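Putative pore-forming toxin (Bacteroides vulgatus ATCC 8482, PDB 3KOG) is of unknown function but is a putative pore-forming toxin, built mostly of long beta strands. Local coordinates at residues S104-Q108 against Y187-S192. Numbering follows the deposited sequence.
Sequences SSNSQ and YMKTTS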
ATOM      1  N   SER A 104       6.029   4.356 -15.199  1.00 16.33           N
ATOM      2  CA  SER A 104       6.699   5.237 -14.255  1.00 16.71           C
ATOM      3  C   SER A 104       5.780   5.446 -13.028  1.00 18.13           C
ATOM      4  O   SER A 104       4.557   5.306 -13.130  1.00 14.40           O
ATOM      5  CB  SER A 104       7.050   6.567 -14.905  1.00 17.93           C
ATOM      6  OG  SER A 104       5.923   7.354 -15.115  1.00 17.94           O
ATOM      7  N   SER A 105       6.388   5.725 -11.878  1.00 17.83           N
ATOM      8  CA  SER A 105       5.646   5.846 -10.653  1.00 20.25           C
ATOM      9  C   SER A 105       6.394   6.763  -9.695  1.00 21.15           C
ATOM     10  O   SER A 105       7.594   6.631  -9.527  1.00 21.27           O
ATOM     11  CB  SER A 105       5.422   4.484 -10.014  1.00 20.41           C
ATOM     12  OG  SER A 105       4.398   4.574  -9.065  1.00 23.17           O
ATOM     13  N   ASN A 106       5.687   7.704  -9.095  1.00 20.88           N
ATOM     14  CA  ASN A 106       6.310   8.602  -8.141  1.00 21.61           C
ATOM     15  C   ASN A 106       5.371   8.833  -6.974  1.00 20.44           C
ATOM     16  O   ASN A 106       4.243   9.237  -7.185  1.00 18.40           O
ATOM     17  CB  ASN A 106       6.639   9.936  -8.809  1.00 22.80           C
ATOM     18  CG  ASN A 106       7.244  10.938  -7.840  1.00 29.35           C
ATOM     19  OD1 ASN A 106       8.462  10.912  -7.572  1.00 38.93           O
ATOM     20  ND2 ASN A 106       6.406  11.836  -7.307  1.00 31.78           N
ATOM     21  N   SER A 107       5.869   8.588  -5.755  1.00 19.52           N
ATOM     22  CA  SER A 107       5.102   8.731  -4.537  1.00 19.64           C
ATOM     23  C   SER A 107       5.543   9.946  -3.761  1.00 19.79           C
ATOM     24  O   SER A 107       6.740  10.268  -3.717  1.00 20.20           O
ATOM     25  CB  SER A 107       5.229   7.516  -3.675  1.00 20.17           C
ATOM     26  OG  SER A 107       4.902   6.398  -4.450  1.00 21.32           O
ATOM     27  N   GLN A 108       4.570  10.630  -3.201  1.00 18.82           N
ATOM     28  CA  GLN A 108       4.817  11.820  -2.401  1.00 19.42           C
ATOM     29  C   GLN A 108       3.858  11.788  -1.222  1.00 18.76           C
ATOM     30  O   GLN A 108       2.804  11.123  -1.243  1.00 16.26           O
ATOM     31  CB  GLN A 108       4.688  13.089  -3.257  1.00 20.06           C
ATOM     32  CG  GLN A 108       3.263  13.557  -3.476  1.00 25.22           C
ATOM     33  CD  GLN A 108       3.157  14.710  -4.492  1.00 31.27           C
ATOM     34  OE1 GLN A 108       3.089  14.474  -5.711  1.00 34.82           O
ATOM     35  NE2 GLN A 108       3.095  15.956  -3.993  1.00 30.66           N
ATOM     36  N   TYR A 187      -0.698  10.185   4.473  1.00 14.07           N
ATOM     37  CA  TYR A 187      -1.377   9.838   3.255  1.00 15.04           C
ATOM     38  C   TYR A 187      -0.435  10.054   2.113  1.00 14.71           C
ATOM     39  O   TYR A 187       0.067  11.130   1.915  1.00 14.62           O
ATOM     40  CB  TYR A 187      -2.621  10.717   3.055  1.00 15.96           C
ATOM     41  CG  TYR A 187      -3.704  10.597   4.084  1.00 20.16           C
ATOM     42  CD1 TYR A 187      -3.807   9.503   4.907  1.00 20.96           C
ATOM     43  CD2 TYR A 187      -4.690  11.575   4.168  1.00 26.08           C
ATOM     44  CE1 TYR A 187      -4.811   9.390   5.809  1.00 24.24           C
ATOM     45  CE2 TYR A 187      -5.710  11.466   5.075  1.00 29.56           C
ATOM     46  CZ  TYR A 187      -5.741  10.361   5.917  1.00 29.97           C
ATOM     47  OH  TYR A 187      -6.754  10.205   6.839  1.00 33.77           O
HETATM   48  N   MSE A 188      -0.197   8.987   1.368  1.00 14.71           N
HETATM   49  CA  MSE A 188       0.717   8.922   0.257  1.00 14.51           C
HETATM   50  C   MSE A 188      -0.125   9.006  -1.052  1.00 14.86           C
HETATM   51  O   MSE A 188      -1.193   8.365  -1.154  1.00 14.18           O
HETATM   52  CB  MSE A 188       1.437   7.556   0.283  1.00 14.62           C
HETATM   53  CG  MSE A 188       2.105   7.153   1.627  1.00 15.60           C
HETATM   54 SE   MSE A 188       3.366   8.503   2.175  0.75 14.80          SE
HETATM   55  CE  MSE A 188       4.467   8.576   0.608  1.00 13.56           C
ATOM     56  N   LYS A 189       0.316   9.856  -1.974  1.00 14.14           N
ATOM     57  CA  LYS A 189      -0.275  10.004  -3.308  1.00 14.82           C
ATOM     58  C   LYS A 189       0.761   9.541  -4.311  1.00 13.68           C
ATOM     59  O   LYS A 189       1.857  10.074  -4.352  1.00 14.56           O
ATOM     60  CB  LYS A 189      -0.640  11.455  -3.597  1.00 14.94           C
ATOM     61  CG  LYS A 189      -1.256  11.621  -5.010  1.00 17.98           C
ATOM     62  CD  LYS A 189      -1.741  13.017  -5.268  1.00 19.07           C
ATOM     63  CE  LYS A 189      -0.683  13.880  -5.871  1.00 21.73           C
ATOM     64  NZ  LYS A 189      -1.318  15.084  -6.520  1.00 22.04           N
ATOM     65  N   THR A 190       0.449   8.492  -5.066  1.00 14.05           N
ATOM     66  CA  THR A 190       1.370   7.922  -6.005  1.00 11.99           C
ATOM     67  C   THR A 190       0.792   8.225  -7.423  1.00 13.02           C
ATOM     68  O   THR A 190      -0.346   7.893  -7.698  1.00 12.33           O
ATOM     69  CB  THR A 190       1.558   6.436  -5.779  1.00 12.90           C
ATOM     70  OG1 THR A 190       2.138   6.150  -4.486  1.00 13.45           O
ATOM     71  CG2 THR A 190       2.425   5.810  -6.865  1.00 11.53           C
ATOM     72  N   THR A 191       1.565   8.884  -8.279  1.00 11.03           N
ATOM     73  CA  THR A 191       1.196   9.171  -9.668  1.00 11.99           C
ATOM     74  C   THR A 191       1.960   8.189 -10.574  1.00 12.45           C
ATOM     75  O   THR A 191       3.192   8.144 -10.558  1.00 13.29           O
ATOM     76  CB  THR A 191       1.497  10.627 -10.078  1.00 12.13           C
ATOM     77  OG1 THR A 191       0.901  11.518  -9.097  1.00 11.96           O
ATOM     78  CG2 THR A 191       0.926  10.955 -11.555  1.00 14.27           C
ATOM     79  N   SER A 192       1.198   7.388 -11.319  1.00 12.34           N
ATOM     80  CA  SER A 192       1.726   6.335 -12.171  1.00 12.28           C
ATOM     81  C   SER A 192       1.196   6.452 -13.594  1.00 11.22           C
ATOM     82  O   SER A 192       0.010   6.699 -13.793  1.00 11.81           O
ATOM     83  CB  SER A 192       1.369   4.971 -11.578  1.00 11.54           C
ATOM     84  OG  SER A 192       1.854   4.810 -10.231  1.00 14.60           O
TER
HETATM   85  O   HOH W   1       4.850   9.083 -12.614  1.00 32.82           O
HETATM   86  O   HOH W   2       2.104  11.813  -6.377  1.00 20.67           O
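Ser105 and Ser192 face each other as a non-hydrogen-bonded antiparallel pair, and their hydroxyls are hydrogen-bonded at 2.8 Å, OG to OG. At the next such pair, two residues along, Ser107 OG and Thr190 OG1 make the same kind of bond at 2.8 Å; in each, either hydroxyl may donate. Side chains thus do the bonding that the backbone there does not, both links lying on one face of the sheet. Between them sits the Thr190 methyl: turned anti to its own N, CG2 comes within 3.2 Å of Ser105 OG, while OG1, anti to the carbonyl carbon (chi1 -63°), is left to meet Ser107. Glu102 OE2 is a further hydrogen-bond partner of Ser192 OG and a weak one of Ser105 OG.

The opposite face carries Asn106, Gln108, Lys189 and Thr191. Gln108 and Lys189 run side by side in the same direction, with OE1 3.8 Å from the lysine CE. Asp214 is a further partner of Thr191 OG1. Paired backbone bonds join Asn106 to Thr191 and Gln108 to Lys189, the straightest of the four being Lys189 N-H to Gln108 O, at 166°.

Strands 98-120 and 179-198 are thus joined through mostly polar side chains, the Met188 methyl CE lying 3.6 Å from Gln108 O. Hydroxyl links tie one face, Glu102 joining one of them; on the other a water bridges Gln108 OE1, Lys189 O and Thr191 OG1.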